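Local coordinates for protein Pyrsv_gp04 (Pyrobaculum spherical virus, PDB 2VXZ) that is of uncharacterised function but probably acts as a DNA-binding transcriptional regulator of this archaeal virus, at residues D15-L20 against Y46-E51; L64-L67 against Q71-Q74; F130-L135 against D147-L152. All coordinates share one frame; numbering follows the deposited sequence.

Interaction 1: D15-L20 against Y46-E51; sequences DILALL and YVLEKE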
loop_
_atom_site.group_PDB
_atom_site.type_symbol
_atom_site.label_atom_id
_atom_site.label_comp_id
_atom_site.label_asym_id
_atom_site.label_seq_id
_atom_site.Cartn_x
_atom_site.Cartn_y
_atom_site.Cartn_z
ATOM N N ASP A 15 -3.574 5.302 19.310
ATOM C CA ASP A 15 -4.459 4.800 18.272
ATOM C C ASP A 15 -3.744 4.465 16.968
ATOM O O ASP A 15 -4.057 3.451 16.354
ATOM C CB ASP A 15 -5.595 5.783 17.999
ATOM C CG ASP A 15 -6.577 5.888 19.170
ATOM O OD1 ASP A 15 -6.510 5.096 20.134
ATOM O OD2 ASP A 15 -7.407 6.796 19.120
ATOM N N ILE A 16 -2.773 5.281 16.565
ATOM C CA ILE A 16 -2.042 5.022 15.319
ATOM C C ILE A 16 -1.233 3.732 15.479
ATOM O O ILE A 16 -1.251 2.864 14.609
ATOM C CB ILE A 16 -1.122 6.202 14.939
ATOM C CG1 ILE A 16 -1.954 7.425 14.537
ATOM C CG2 ILE A 16 -0.197 5.825 13.766
ATOM C CD1 ILE A 16 -1.126 8.718 14.405
ATOM N N LEU A 17 -0.537 3.598 16.601
ATOM C CA LEU A 17 0.253 2.387 16.858
ATOM C C LEU A 17 -0.627 1.129 16.885
ATOM O O LEU A 17 -0.249 0.079 16.357
ATOM C CB LEU A 17 1.047 2.533 18.154
ATOM C CG LEU A 17 2.188 3.563 18.095
ATOM C CD1 LEU A 17 2.867 3.689 19.465
ATOM C CD2 LEU A 17 3.221 3.229 17.015
ATOM N N ALA A 18 -1.815 1.253 17.470
ATOM C CA ALA A 18 -2.769 0.135 17.494
ATOM C C ALA A 18 -3.222 -0.250 16.089
ATOM O O ALA A 18 -3.279 -1.433 15.746
ATOM C CB ALA A 18 -3.954 0.489 18.331
ATOM N N LEU A 19 -3.555 0.754 15.285
ATOM C CA LEU A 19 -3.980 0.542 13.904
ATOM C C LEU A 19 -2.889 -0.183 13.107
ATOM O O LEU A 19 -3.182 -1.063 12.308
ATOM C CB LEU A 19 -4.328 1.888 13.257
ATOM C CG LEU A 19 -5.133 1.981 11.970
ATOM C CD1 LEU A 19 -6.440 1.216 12.083
ATOM C CD2 LEU A 19 -5.393 3.457 11.596
ATOM N N LEU A 20 -1.630 0.186 13.338
ATOM C CA LEU A 20 -0.498 -0.453 12.660
ATOM C C LEU A 20 -0.113 -1.850 13.156
ATOM O O LEU A 20 0.666 -2.536 12.492
ATOM C CB LEU A 20 0.739 0.444 12.735
ATOM C CG LEU A 20 0.604 1.788 12.028
ATOM C CD1 LEU A 20 1.817 2.638 12.329
ATOM C CD2 LEU A 20 0.397 1.605 10.517
ATOM N N TYR A 46 5.209 11.840 12.327
ATOM C CA TYR A 46 6.516 12.420 12.577
ATOM C C TYR A 46 6.993 12.221 14.027
ATOM O O TYR A 46 8.154 11.847 14.274
ATOM C CB TYR A 46 6.479 13.910 12.235
ATOM C CG TYR A 46 7.750 14.648 12.565
ATOM C CD1 TYR A 46 8.896 14.472 11.799
ATOM C CD2 TYR A 46 7.809 15.524 13.634
ATOM C CE1 TYR A 46 10.069 15.153 12.103
ATOM C CE2 TYR A 46 8.977 16.208 13.940
ATOM C CZ TYR A 46 10.099 16.013 13.172
ATOM O OH TYR A 46 11.252 16.704 13.482
ATOM N N VAL A 47 6.113 12.487 14.982
ATOM C CA VAL A 47 6.448 12.296 16.381
ATOM C C VAL A 47 6.826 10.832 16.657
ATOM O O VAL A 47 7.810 10.569 17.348
ATOM C CB VAL A 47 5.296 12.751 17.298
ATOM C CG1 VAL A 47 5.526 12.293 18.732
ATOM C CG2 VAL A 47 5.152 14.276 17.239
ATOM N N LEU A 48 6.040 9.899 16.127
ATOM C CA LEU A 48 6.332 8.456 16.270
ATOM C C LEU A 48 7.675 8.060 15.641
ATOM O O LEU A 48 8.429 7.257 16.217
ATOM C CB LEU A 48 5.207 7.603 15.679
ATOM C CG LEU A 48 3.883 7.620 16.451
ATOM C CD1 LEU A 48 2.790 6.893 15.655
ATOM C CD2 LEU A 48 4.023 7.011 17.860
ATOM N N GLU A 49 7.972 8.644 14.484
ATOM C CA GLU A 49 9.222 8.387 13.770
ATOM C C GLU A 49 10.410 8.878 14.595
ATOM O O GLU A 49 11.417 8.184 14.719
ATOM C CB GLU A 49 9.167 9.077 12.406
ATOM C CG GLU A 49 10.156 8.605 11.360
ATOM C CD GLU A 49 9.821 9.175 9.975
ATOM O OE1 GLU A 49 9.235 10.282 9.906
ATOM O OE2 GLU A 49 10.129 8.517 8.967
ATOM N N LYS A 50 10.288 10.071 15.168
ATOM C CA LYS A 50 11.351 10.635 15.997
ATOM C C LYS A 50 11.573 9.800 17.254
ATOM O O LYS A 50 12.697 9.672 17.720
ATOM C CB LYS A 50 11.025 12.078 16.384
ATOM C CG LYS A 50 11.117 13.056 15.215
ATOM C CD LYS A 50 12.558 13.458 14.878
ATOM C CE LYS A 50 13.222 14.202 16.023
ATOM N NZ LYS A 50 14.128 15.294 15.559
ATOM N N GLU A 51 10.490 9.234 17.782
ATOM C CA GLU A 51 10.540 8.330 18.928
ATOM C C GLU A 51 10.998 6.906 18.575
ATOM O O GLU A 51 11.121 6.061 19.464
ATOM C CB GLU A 51 9.164 8.267 19.588
ATOM C CG GLU A 51 8.768 9.543 20.325
ATOM C CD GLU A 51 7.384 9.451 20.945
ATOM O OE1 GLU A 51 6.709 8.413 20.746
ATOM O OE2 GLU A 51 6.972 10.419 21.622
#
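Leu48 reaches from helix 38-50 across to helix 7-20 and packs its fork of methyls against Ile16 and Leu17. The contact is entirely apolar. On the Ile16 side, Leu48 CD1 lies 3.7 Å from Ile16 CG2, the methyl branch, and the two side chains meet at a slant. In Ile16, CG1 lies beside the backbone N (chi1 -68°), which leaves CG2, opposite that N, to face Leu48.

With Leu17 the overlap is broader, the two leucines sliding past each other in opposite directions. Leu17 CD1 is 3.9 Å from Leu48 CD2, and Leu17 CD2 is equally 3.9 Å from Leu48 CD1, so methyl faces methyl twice over. The CA–CB bond of Leu17 does not itself aim at the partner helix; the end of the side chain makes the approach. Leu48, by contrast, points toward helix 7-20; its CD1 touches both Ile16 and Leu17, its CD2 Leu17 alone. The CA atoms of Leu17 and Leu48 are 8.6 Å apart, and only 136 Å² is buried, both sides summed.

No hydrogen bond crosses the contact. Polar backbone groups are used within each helix instead, as in Leu20 N to Ile16 O at 3.0 Å and Lys50 N to Tyr46 O at 2.9 Å.

The surroundings extend the apolar packing: Ile30 and Leu34 of helix 27-34 meet Ile16, Leu67 meets Leu17, and Val54, just ahead of strand 55-59, touches Leu48. Leu17 also touches Arg53. Helices 7-20, 27-34 and 38-50 thus close on one another beside the small three-stranded sheet, an order of helices and strands consistent with a winged-helix domain.

Interaction 2: L64-L67 against Q71-Q74; sequences LVCL and QYRQ
The carboxamide of Gln71 reaches back to the end of strand 62-66 and takes the backbone N-H of Leu67. Gln71 OE1 is 2.8 Å from Leu67 N, with a nearly straight N-H...O angle of 169°, although the donor stands 38° out of the carbonyl plane. An extended chain, CG anti to the backbone N (chi1 -168°), carries the amide that far. Its other end is used as well: Gln71 NE2 donates to Leu20 O, of helix 7-20, so both halves of the amide are engaged and its rotation is fixed. Leu67 packs against this group, with CB 3.7 Å from Gln71 OE1 and CD1 3.8 Å from Gln71 NE2. This is the tight part of the contact.

Next along the helix, the Tyr72 ring is met by van der Waals contacts alone across these segments. Leu64 CD1 comes in near the ring plane, 3.9 Å from Tyr72 CE1 at the edge, the two side chains crossing at about a right angle. Cys66 SG lies obliquely to the same ring, a sulfur-aromatic contact that is tentative because this residue is modelled in two conformers. The loose side lies past Tyr72, where Arg73 and Gln74 face solvent and Arg73 forms a salt bridge with Asp70 of its own helix.

Cys66 forms a disulfide with Cys24, beside strand 25-26. Strand 62-66, probably the second strand of the wing, running through a short connection into helix 69-89, fits a winged-helix domain followed by that long helix; here the glutamine ties the helix to both the strand and helix 7-20.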
loop_
_atom_site.group_PDB
_atom_site.type_symbol
_atom_site.label_atom_id
_atom_site.label_comp_id
_atom_site.label_asym_id
_atom_site.label_seq_id
_atom_site.Cartn_x
_atom_site.Cartn_y
_atom_site.Cartn_z
ATOM N N LEU A 64 4.395 4.455 3.038
ATOM C CA LEU A 64 3.845 3.448 3.936
ATOM C C LEU A 64 4.392 3.681 5.328
ATOM O O LEU A 64 5.607 3.868 5.493
ATOM C CB LEU A 64 4.181 2.031 3.467
ATOM C CG LEU A 64 3.337 1.516 2.301
ATOM C CD1 LEU A 64 4.009 0.335 1.636
ATOM C CD2 LEU A 64 1.945 1.144 2.747
ATOM N N VAL A 65 3.500 3.673 6.318
ATOM C CA VAL A 65 3.880 3.796 7.731
ATOM C C VAL A 65 3.918 2.401 8.331
ATOM O O VAL A 65 2.926 1.677 8.270
ATOM C CB VAL A 65 2.894 4.685 8.498
ATOM C CG1 VAL A 65 3.335 4.869 9.963
ATOM C CG2 VAL A 65 2.761 6.009 7.797
ATOM N N CYS A 66 5.074 2.036 8.893
ATOM C CA CYS A 66 5.330 0.676 9.364
ATOM C C CYS A 66 5.929 0.702 10.776
ATOM O O CYS A 66 6.687 1.615 11.106
ATOM C CB CYS A 66 6.309 -0.024 8.405
ATOM S SG CYS A 66 6.152 0.402 6.631
ATOM N N LEU A 67 5.624 -0.309 11.588
ATOM C CA LEU A 67 6.236 -0.433 12.920
ATOM C C LEU A 67 7.710 -0.832 12.835
ATOM O O LEU A 67 8.482 -0.592 13.759
ATOM C CB LEU A 67 5.503 -1.473 13.773
ATOM C CG LEU A 67 4.033 -1.211 14.100
ATOM C CD1 LEU A 67 3.483 -2.387 14.903
ATOM C CD2 LEU A 67 3.862 0.118 14.849
ATOM N N GLN A 71 8.153 -5.520 9.369
ATOM C CA GLN A 71 6.719 -5.461 9.096
ATOM C C GLN A 71 6.493 -5.058 7.639
ATOM O O GLN A 71 5.559 -5.550 6.984
ATOM C CB GLN A 71 5.997 -4.484 10.026
ATOM C CG GLN A 71 4.485 -4.634 9.958
ATOM C CD GLN A 71 3.737 -3.541 10.696
ATOM O OE1 GLN A 71 4.028 -2.353 10.540
ATOM N NE2 GLN A 71 2.760 -3.941 11.500
ATOM N N TYR A 72 7.342 -4.154 7.144
ATOM C CA TYR A 72 7.295 -3.747 5.741
ATOM C C TYR A 72 7.539 -4.935 4.835
ATOM O O TYR A 72 6.787 -5.145 3.902
ATOM C CB TYR A 72 8.295 -2.625 5.423
ATOM C CG TYR A 72 8.402 -2.328 3.942
ATOM C CD1 TYR A 72 7.392 -1.636 3.285
ATOM C CD2 TYR A 72 9.499 -2.761 3.192
ATOM C CE1 TYR A 72 7.471 -1.361 1.927
ATOM C CE2 TYR A 72 9.585 -2.489 1.822
ATOM C CZ TYR A 72 8.557 -1.785 1.202
ATOM O OH TYR A 72 8.594 -1.510 -0.153
ATOM N N ARG A 73 8.584 -5.709 5.111
ATOM C CA ARG A 73 8.900 -6.865 4.278
ATOM C C ARG A 73 7.769 -7.892 4.263
ATOM O O ARG A 73 7.489 -8.480 3.222
ATOM C CB ARG A 73 10.217 -7.508 4.704
ATOM C CG ARG A 73 11.409 -6.621 4.412
ATOM C CD ARG A 73 12.710 -7.243 4.864
ATOM N NE ARG A 73 13.747 -6.214 4.999
ATOM C CZ ARG A 73 14.151 -5.658 6.140
ATOM N NH1 ARG A 73 13.671 -6.037 7.321
ATOM N NH2 ARG A 73 15.090 -4.722 6.091
ATOM N N GLN A 74 7.109 -8.085 5.402
ATOM C CA GLN A 74 5.929 -8.950 5.469
ATOM C C GLN A 74 4.802 -8.423 4.583
ATOM O O GLN A 74 4.146 -9.204 3.899
ATOM C CB GLN A 74 5.439 -9.089 6.912
ATOM C CG GLN A 74 6.356 -9.927 7.750
ATOM C CD GLN A 74 6.008 -9.929 9.228
ATOM O OE1 GLN A 74 5.329 -9.025 9.734
ATOM N NE2 GLN A 74 6.491 -10.948 9.940
#

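Interaction 3: F130-L135 against D147-L152; sequences FLNHLL and DETVYL
Leu135 CB sits over one face of the Tyr151 ring, 3.9 Å from its centroid, in a CH-pi contact displaced toward the CD2-CE2 side of the rim. Leu135 CD1 joins it at 3.9 Å from Tyr151 CD2. At the ring edge, in plane, lies Asn132 OD1, which accepts a hydrogen bond from Tyr151 OH at 2.7 Å. The amide of Asn132 is approached from both of its faces: Tyr151 OH stands 47° out of the carbonyl plane on one side, and Thr149 OG1, 2.8 Å from Asn132 OD1, stands 41° out on the opposite side.

A single carbonyl oxygen is therefore gripped by two hydroxyls, both acting as donors. Asn132 has CG opposite its backbone N (chi1 -173°), which carries OD1 toward the strand segment although the CA–CB bond does not aim that way. In Thr149, OG1 lies between the backbone N and the carbonyl carbon, and from there the hydroxyl meets the amide. Two donors on opposite faces would fix the amide's turn about its last bond and probably draw electron density onto the oxygen.

Apolar packing and the polar pair thus share one tyrosine, whose ring covers Leu135 while its hydroxyl reaches Asn132 one helical turn earlier. Around them, Pro97 at the start of helix 97-106 touches both Asn132 and Thr149, and Leu135 also meets Val83 of helix 69-89. Strand 151-152 pairs with strand 94-95, whose Ile95 packs on Leu135 and Tyr151, so helix 125-139 lies against this two-stranded sheet.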
loop_
_atom_site.group_PDB
_atom_site.type_symbol
_atom_site.label_atom_id
_atom_site.label_comp_id
_atom_site.label_asym_id
_atom_site.label_seq_id
_atom_site.Cartn_x
_atom_site.Cartn_y
_atom_site.Cartn_z
ATOM N N PHE A 130 0.479 3.589 -7.191
ATOM C CA PHE A 130 0.828 2.623 -6.152
ATOM C C PHE A 130 0.937 1.218 -6.756
ATOM O O PHE A 130 1.918 0.511 -6.548
ATOM C CB PHE A 130 -0.234 2.645 -5.048
ATOM C CG PHE A 130 -0.034 1.618 -3.969
ATOM C CD1 PHE A 130 0.753 1.904 -2.862
ATOM C CD2 PHE A 130 -0.647 0.378 -4.040
ATOM C CE1 PHE A 130 0.929 0.968 -1.849
ATOM C CE2 PHE A 130 -0.484 -0.549 -3.041
ATOM C CZ PHE A 130 0.309 -0.260 -1.939
ATOM N N LEU A 131 -0.090 0.807 -7.485
ATOM C CA LEU A 131 -0.096 -0.529 -8.110
ATOM C C LEU A 131 0.984 -0.669 -9.212
ATOM O O LEU A 131 1.545 -1.755 -9.416
ATOM C CB LEU A 131 -1.483 -0.831 -8.671
ATOM C CG LEU A 131 -2.577 -1.023 -7.613
ATOM C CD1 LEU A 131 -3.915 -1.178 -8.288
ATOM C CD2 LEU A 131 -2.297 -2.215 -6.715
ATOM N N ASN A 132 1.272 0.429 -9.912
ATOM C CA ASN A 132 2.359 0.449 -10.888
ATOM C C ASN A 132 3.693 0.174 -10.202
ATOM O O ASN A 132 4.511 -0.583 -10.699
ATOM C CB ASN A 132 2.434 1.801 -11.594
ATOM C CG ASN A 132 3.423 1.806 -12.730
ATOM O OD1 ASN A 132 3.300 1.021 -13.658
ATOM N ND2 ASN A 132 4.416 2.715 -12.673
ATOM N N HIS A 133 3.901 0.800 -9.045
ATOM C CA HIS A 133 5.133 0.598 -8.295
ATOM C C HIS A 133 5.281 -0.867 -7.874
ATOM O O HIS A 133 6.369 -1.448 -7.972
ATOM C CB HIS A 133 5.157 1.513 -7.074
ATOM C CG HIS A 133 6.462 1.489 -6.352
ATOM N ND1 HIS A 133 7.564 2.198 -6.783
ATOM C CD2 HIS A 133 6.850 0.818 -5.247
ATOM C CE1 HIS A 133 8.568 1.974 -5.957
ATOM N NE2 HIS A 133 8.165 1.133 -5.022
ATOM N N LEU A 134 4.176 -1.458 -7.431
ATOM C CA LEU A 134 4.139 -2.863 -7.027
ATOM C C LEU A 134 4.460 -3.760 -8.217
ATOM O O LEU A 134 5.249 -4.716 -8.108
ATOM C CB LEU A 134 2.755 -3.204 -6.448
ATOM C CG LEU A 134 2.511 -4.622 -5.903
ATOM C CD1 LEU A 134 3.561 -5.037 -4.863
ATOM C CD2 LEU A 134 1.096 -4.759 -5.324
ATOM N N LEU A 135 3.841 -3.478 -9.358
ATOM C CA LEU A 135 4.078 -4.305 -10.544
ATOM C C LEU A 135 5.540 -4.223 -10.976
ATOM O O LEU A 135 6.149 -5.220 -11.372
ATOM C CB LEU A 135 3.152 -3.920 -11.700
ATOM C CG LEU A 135 1.692 -4.322 -11.574
ATOM C CD1 LEU A 135 0.854 -3.709 -12.678
ATOM C CD2 LEU A 135 1.515 -5.836 -11.578
ATOM N N ASP A 147 1.254 5.902 -21.792
ATOM C CA ASP A 147 -0.153 5.799 -21.460
ATOM C C ASP A 147 -0.279 4.754 -20.341
ATOM O O ASP A 147 0.163 4.992 -19.205
ATOM C CB ASP A 147 -1.012 5.468 -22.700
ATOM C CG ASP A 147 -0.917 6.526 -23.801
ATOM O OD1 ASP A 147 -0.373 7.631 -23.574
ATOM O OD2 ASP A 147 -1.409 6.236 -24.912
ATOM N N GLU A 148 -0.853 3.602 -20.665
ATOM C CA GLU A 148 -0.990 2.504 -19.731
ATOM C C GLU A 148 0.278 1.644 -19.800
ATOM O O GLU A 148 0.715 1.253 -20.884
ATOM C CB GLU A 148 -2.228 1.696 -20.111
ATOM C CG GLU A 148 -2.627 0.603 -19.149
ATOM C CD GLU A 148 -3.865 -0.130 -19.630
ATOM O OE1 GLU A 148 -4.439 0.282 -20.659
ATOM O OE2 GLU A 148 -4.282 -1.109 -18.999
ATOM N N THR A 149 0.885 1.403 -18.646
ATOM C CA THR A 149 2.069 0.560 -18.565
ATOM C C THR A 149 1.637 -0.889 -18.670
ATOM O O THR A 149 0.647 -1.272 -18.080
ATOM C CB THR A 149 2.853 0.732 -17.237
ATOM O OG1 THR A 149 1.941 0.837 -16.133
ATOM C CG2 THR A 149 3.737 1.958 -17.285
ATOM N N VAL A 150 2.374 -1.675 -19.432
ATOM C CA VAL A 150 2.106 -3.094 -19.556
ATOM C C VAL A 150 3.371 -3.898 -19.228
ATOM O O VAL A 150 4.435 -3.662 -19.794
ATOM C CB VAL A 150 1.577 -3.462 -20.964
ATOM C CG1 VAL A 150 1.241 -4.937 -21.020
ATOM C CG2 VAL A 150 0.332 -2.619 -21.289
ATOM N N TYR A 151 3.219 -4.834 -18.294
ATOM C CA TYR A 151 4.301 -5.677 -17.768
ATOM C C TYR A 151 4.111 -7.091 -18.282
ATOM O O TYR A 151 2.994 -7.583 -18.304
ATOM C CB TYR A 151 4.247 -5.690 -16.224
ATOM C CG TYR A 151 4.554 -4.336 -15.635
ATOM C CD1 TYR A 151 5.858 -3.988 -15.310
ATOM C CD2 TYR A 151 3.562 -3.368 -15.480
ATOM C CE1 TYR A 151 6.161 -2.711 -14.814
ATOM C CE2 TYR A 151 3.861 -2.092 -14.987
ATOM C CZ TYR A 151 5.164 -1.779 -14.647
ATOM O OH TYR A 151 5.474 -0.513 -14.177
ATOM N N LEU A 152 5.206 -7.738 -18.669
ATOM C CA LEU A 152 5.179 -9.129 -19.102
ATOM C C LEU A 152 5.354 -9.996 -17.873
ATOM O O LEU A 152 6.353 -9.864 -17.159
ATOM C CB LEU A 152 6.302 -9.406 -20.104
ATOM C CG LEU A 152 6.269 -8.593 -21.390
ATOM C CD1 LEU A 152 7.524 -8.860 -22.226
ATOM C CD2 LEU A 152 4.998 -8.910 -22.186
#

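In the fold
The three contacts follow one another along the chain. Interactions 1 and 2 are neighbours, centres about 12 Å apart, and touch where Leu20 and Leu17 of helix 7-20 meet Gln71, Val65 and Leu67; together they join what is probably a winged-helix region to the start of helix 69-89. Interaction 3 lies across the chain's centre, about 30 Å from interaction 1 and about 22 Å from interaction 2, centre to centre, touching neither. Helix 69-89 spans the gap: its start carries interaction 2, while Met79 and Val83 pack against helix 125-139. Phe59 also bridges, meeting Leu64 and Tyr72 as well as Phe130 and His133. This would fit a DNA-binding module joined to a helical C-terminal half.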